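Side-chain contacts in cell wall mannoprotein 1 (Neosartorya fumigata, PDB 5J5L), which binds arachidonic acid in a pocket within its helical bundle and is probably a cell wall antigen targeted by host antibodies: residues Gln50-Ala55 / Ser118-Asp123; Asn71-Leu76 / Asp131-Gly136. One frame throughout, in Å; residues are numbered along the deposited sequence.

Interaction 1 (Gln50-Ala55 / Ser118-Asp123); sequences QATADA and SGALQD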
loop_
_atom_site.group_PDB
_atom_site.type_symbol
_atom_site.label_atom_id
_atom_site.label_comp_id
_atom_site.label_asym_id
_atom_site.label_seq_id
_atom_site.Cartn_x
_atom_site.Cartn_y
_atom_site.Cartn_z
ATOM N N GLN A 50 -6.474 -5.885 7.201
ATOM C CA GLN A 50 -6.372 -6.083 8.650
ATOM C C GLN A 50 -6.192 -4.744 9.368
ATOM O O GLN A 50 -6.840 -4.495 10.393
ATOM C CB GLN A 50 -5.222 -7.034 8.994
ATOM C CG GLN A 50 -5.031 -7.269 10.496
ATOM C CD GLN A 50 -6.219 -7.963 11.133
ATOM O OE1 GLN A 50 -6.897 -7.395 11.989
ATOM N NE2 GLN A 50 -6.491 -9.187 10.704
ATOM N N ALA A 51 -5.309 -3.901 8.837
ATOM C CA ALA A 51 -5.088 -2.552 9.379
ATOM C C ALA A 51 -6.387 -1.728 9.387
ATOM O O ALA A 51 -6.708 -1.069 10.382
ATOM C CB ALA A 51 -4.003 -1.826 8.608
ATOM N N THR A 52 -7.129 -1.785 8.280
ATOM C CA THR A 52 -8.421 -1.109 8.190
ATOM C C THR A 52 -9.389 -1.590 9.276
ATOM O O THR A 52 -10.032 -0.781 9.968
ATOM C CB THR A 52 -9.033 -1.332 6.798
ATOM O OG1 THR A 52 -8.148 -0.808 5.808
ATOM C CG2 THR A 52 -10.369 -0.645 6.676
ATOM N N ALA A 53 -9.487 -2.907 9.452
ATOM C CA ALA A 53 -10.379 -3.471 10.455
ATOM C C ALA A 53 -9.977 -3.038 11.865
ATOM O O ALA A 53 -10.820 -2.704 12.698
ATOM C CB ALA A 53 -10.411 -4.992 10.358
ATOM N N ASP A 54 -8.677 -3.048 12.130
ATOM C CA ASP A 54 -8.166 -2.636 13.425
ATOM C C ASP A 54 -8.421 -1.149 13.679
ATOM O O ASP A 54 -8.744 -0.754 14.808
ATOM C CB ASP A 54 -6.668 -2.974 13.544
ATOM C CG ASP A 54 -6.419 -4.476 13.724
ATOM O OD1 ASP A 54 -7.342 -5.181 14.184
ATOM O OD2 ASP A 54 -5.310 -4.962 13.415
ATOM N N ALA A 55 -8.272 -0.331 12.643
ATOM C CA ALA A 55 -8.539 1.106 12.753
ATOM C C ALA A 55 -10.020 1.354 13.023
ATOM O O ALA A 55 -10.365 2.198 13.865
ATOM C CB ALA A 55 -8.117 1.831 11.483
ATOM N N SER A 118 -6.782 4.555 4.629
ATOM C CA SER A 118 -6.557 5.977 4.899
ATOM C C SER A 118 -7.797 6.627 5.479
ATOM O O SER A 118 -7.721 7.417 6.443
ATOM C CB SER A 118 -6.133 6.712 3.639
ATOM O OG SER A 118 -6.081 8.106 3.906
ATOM N N GLY A 119 -8.951 6.322 4.889
ATOM C CA GLY A 119 -10.223 6.832 5.394
ATOM C C GLY A 119 -10.487 6.476 6.851
ATOM O O GLY A 119 -10.960 7.316 7.638
ATOM N N ALA A 120 -10.193 5.226 7.203
ATOM C CA ALA A 120 -10.388 4.737 8.566
ATOM C C ALA A 120 -9.428 5.411 9.560
ATOM O O ALA A 120 -9.809 5.712 10.697
ATOM C CB ALA A 120 -10.243 3.221 8.616
ATOM N N LEU A 121 -8.202 5.682 9.120
ATOM C CA LEU A 121 -7.211 6.350 9.972
ATOM C C LEU A 121 -7.543 7.831 10.119
ATOM O O LEU A 121 -7.403 8.405 11.203
ATOM C CB LEU A 121 -5.799 6.191 9.407
ATOM C CG LEU A 121 -5.247 4.766 9.378
ATOM C CD1 LEU A 121 -3.905 4.771 8.677
ATOM C CD2 LEU A 121 -5.163 4.162 10.762
ATOM N N GLN A 122 -8.019 8.447 9.046
ATOM C CA GLN A 122 -8.485 9.835 9.131
ATOM C C GLN A 122 -9.581 9.956 10.173
ATOM O O GLN A 122 -9.659 10.969 10.862
ATOM C CB GLN A 122 -9.007 10.338 7.786
ATOM C CG GLN A 122 -7.912 10.598 6.763
ATOM C CD GLN A 122 -8.457 11.005 5.409
ATOM O OE1 GLN A 122 -9.323 11.880 5.305
ATOM N NE2 GLN A 122 -7.937 10.364 4.343
ATOM N N ASP A 123 -10.420 8.925 10.295
ATOM C CA ASP A 123 -11.607 9.015 11.157
ATOM C C ASP A 123 -11.223 9.123 12.632
ATOM O O ASP A 123 -11.933 9.765 13.417
ATOM C CB ASP A 123 -12.556 7.818 10.924
ATOM C CG ASP A 123 -13.490 8.016 9.700
ATOM O OD1 ASP A 123 -13.715 9.172 9.268
ATOM O OD2 ASP A 123 -14.009 7.000 9.181
HETATM O O HOH W 1 -11.794 4.149 11.792
#
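Ala55 and Ala120 face each other, their CA atoms 5.8 Å apart, where residues 50-55 and 118-123 run in nearly the same direction, at 24° and with their axes 8.7 Å apart at closest. These are the C-terminal turns of helices 31-56 and 100-124, two members of the all-helical bundle of this HsbA-family protein, and small residues let their backbones come close. The two methyl groups meet at a slant, Ala55 CB lying 3.8 Å from Ala120 CB. Leu121 adds a longer arm from one side: its CG stands opposite the carbonyl carbon (chi1 -65°), CD1 continues the extended chain, and the side branch CD2 comes to 3.8 Å from Ala55 CB. The Ala55 methyl is thus shared between a short neighbour and the end of a branched one. One turn earlier Thr52 makes a looser approach, CG2 lying 4.3 Å from Ala120 CB, while its hydroxyl is bonded within its own helix to Ile48 O. Leu121 also touches Ile6, Val69 and Leu73, joining the pair to helices 3-26 and 63-89. On the far flank of helix 100-124, Gln122 NE2 donates to Ser118 OG at 3.0 Å, a fairly straight bond (155°) that ties the side chain back across one turn, and the same hydroxyl is hydrogen-bonded to Thr137 of helix 127-150. A water between the two backbones, with more acceptors in reach than protons, need not make both bonds at once: it lies 2.8 Å from Ala120 O and, more weakly, 3.2 Å from Ala55 O.

Interaction 2 (Asn71-Leu76 / Asp131-Gly136); sequences NALLGL and DTIASG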
loop_
_atom_site.group_PDB
_atom_site.type_symbol
_atom_site.label_atom_id
_atom_site.label_comp_id
_atom_site.label_asym_id
_atom_site.label_seq_id
_atom_site.Cartn_x
_atom_site.Cartn_y
_atom_site.Cartn_z
ATOM N N ASN A 71 2.365 9.601 11.011
ATOM C CA ASN A 71 3.719 9.479 10.498
ATOM C C ASN A 71 4.030 8.108 9.930
ATOM O O ASN A 71 4.801 7.995 8.973
ATOM C CB ASN A 71 4.733 9.838 11.575
ATOM C CG ASN A 71 4.831 11.335 11.794
ATOM O OD1 ASN A 71 3.937 12.103 11.413
ATOM N ND2 ASN A 71 5.920 11.763 12.417
ATOM N N ALA A 72 3.453 7.070 10.531
ATOM C CA ALA A 72 3.660 5.721 10.028
ATOM C C ALA A 72 2.991 5.587 8.670
ATOM O O ALA A 72 3.569 5.000 7.757
ATOM C CB ALA A 72 3.142 4.679 11.007
ATOM N N LEU A 73 1.779 6.124 8.533
ATOM C CA LEU A 73 1.073 6.035 7.246
ATOM C C LEU A 73 1.828 6.832 6.182
ATOM O O LEU A 73 2.120 6.315 5.082
ATOM C CB LEU A 73 -0.364 6.548 7.375
ATOM C CG LEU A 73 -1.207 6.512 6.102
ATOM C CD1 LEU A 73 -1.359 5.083 5.592
ATOM C CD2 LEU A 73 -2.550 7.144 6.372
ATOM N N LEU A 74 2.166 8.077 6.503
ATOM C CA LEU A 74 2.892 8.931 5.558
ATOM C C LEU A 74 4.264 8.361 5.209
ATOM O O LEU A 74 4.745 8.536 4.089
ATOM C CB LEU A 74 3.052 10.344 6.109
ATOM C CG LEU A 74 1.946 11.343 5.762
ATOM C CD1 LEU A 74 0.558 10.718 5.808
ATOM C CD2 LEU A 74 2.046 12.533 6.694
ATOM N N GLY A 75 4.894 7.694 6.174
ATOM C CA GLY A 75 6.167 7.016 5.933
ATOM C C GLY A 75 6.089 5.922 4.901
ATOM O O GLY A 75 7.095 5.593 4.258
ATOM N N LEU A 76 4.896 5.368 4.684
ATOM C CA LEU A 76 4.704 4.413 3.584
ATOM C C LEU A 76 4.821 5.050 2.188
ATOM O O LEU A 76 5.112 4.351 1.224
ATOM C CB LEU A 76 3.354 3.688 3.708
ATOM C CG LEU A 76 3.114 2.845 4.961
ATOM C CD1 LEU A 76 1.682 2.313 5.008
ATOM C CD2 LEU A 76 4.112 1.699 5.069
ATOM N N ASP A 131 -6.075 16.097 8.033
ATOM C CA ASP A 131 -5.745 16.874 6.837
ATOM C C ASP A 131 -4.414 16.408 6.257
ATOM O O ASP A 131 -4.283 16.225 5.043
ATOM C CB ASP A 131 -5.703 18.374 7.142
ATOM C CG ASP A 131 -7.075 18.940 7.490
ATOM O OD1 ASP A 131 -8.090 18.377 7.018
ATOM O OD2 ASP A 131 -7.139 19.949 8.228
ATOM N N THR A 132 -3.440 16.190 7.135
ATOM C CA THR A 132 -2.120 15.701 6.734
ATOM C C THR A 132 -2.192 14.333 6.064
ATOM O O THR A 132 -1.525 14.078 5.047
ATOM C CB THR A 132 -1.205 15.637 7.964
ATOM O OG1 THR A 132 -1.062 16.957 8.494
ATOM C CG2 THR A 132 0.148 15.083 7.621
ATOM N N ILE A 133 -2.999 13.449 6.639
ATOM C CA ILE A 133 -3.203 12.129 6.067
ATOM C C ILE A 133 -3.880 12.212 4.702
ATOM O O ILE A 133 -3.469 11.526 3.753
ATOM C CB ILE A 133 -4.047 11.239 6.992
ATOM C CG1 ILE A 133 -3.232 10.905 8.251
ATOM C CG2 ILE A 133 -4.488 9.972 6.260
ATOM C CD1 ILE A 133 -4.032 10.288 9.376
ATOM N N ALA A 134 -4.936 13.011 4.627
ATOM C CA ALA A 134 -5.641 13.221 3.365
ATOM C C ALA A 134 -4.688 13.707 2.270
ATOM O O ALA A 134 -4.713 13.188 1.156
ATOM C CB ALA A 134 -6.782 14.191 3.555
ATOM N N SER A 135 -3.842 14.677 2.609
ATOM C CA SER A 135 -2.866 15.222 1.663
ATOM C C SER A 135 -1.888 14.165 1.175
ATOM O O SER A 135 -1.659 14.044 -0.029
ATOM C CB SER A 135 -2.100 16.396 2.278
ATOM O OG SER A 135 -2.982 17.447 2.639
ATOM N N GLY A 136 -1.315 13.388 2.093
ATOM C CA GLY A 136 -0.434 12.290 1.707
ATOM C C GLY A 136 -1.134 11.224 0.882
ATOM O O GLY A 136 -0.560 10.648 -0.034
#
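Leu73 holds CG opposite its backbone N (chi1 180°) and its CD2 branch continues the extended line; Ile133 likewise sets CG2 opposite its N, and these two methyls meet. The contact joins helices 63-89 and 127-150 of the bundle, which run nearly parallel here (12°) with axes 9.9 Å apart, wide enough for branched side chains to fill the interface. Leu73 and Ile133 cross at about a right angle on the buried side of the interface, with CD2 of Leu73 only 3.4 Å from CG2 of Ile133. Toward the surface Leu74 crosses Thr132 in the same manner, and CD2 of the leucine presses to 3.3 Å from the threonine CG2. Both carbon pairs are tighter than ordinary van der Waals contact. Leu74 also departs from a staggered first torsion (chi1 -91°), consistent with a strained fit. The Thr132 hydroxyl makes a weak hydrogen bond to Thr128 O, while its methyl serves the apolar interface. The other branch of Leu74 lies against the main chain of the second helix: CD1 of Leu74 is 4.0 Å from Ile133 CA and 4.1 Å from Gly136 CA, where no side chain intervenes.

Overall arrangement
Interactions 1 and 2 lie side by side across the bundle, their centres 12 Å apart, and together involve four of its helices. Their segments alternate along the chain, so each contact pairs a helix of the earlier succession 31-56 and 63-89 with one of the later succession 100-124 and 127-150. Leu121 and Leu73 connect the two directly, CD1 of Leu121 being 3.6 Å from CD2 of Leu73. A second bridge is Ile133 CG2, which packs 3.4 Å from Ser118 OG and 3.5 Å from Gln122 CG. Neither contact is adjacent to the arachidonic acid: the side chains of Leu73 and Thr52 are about 9 and 11 Å from it, respectively.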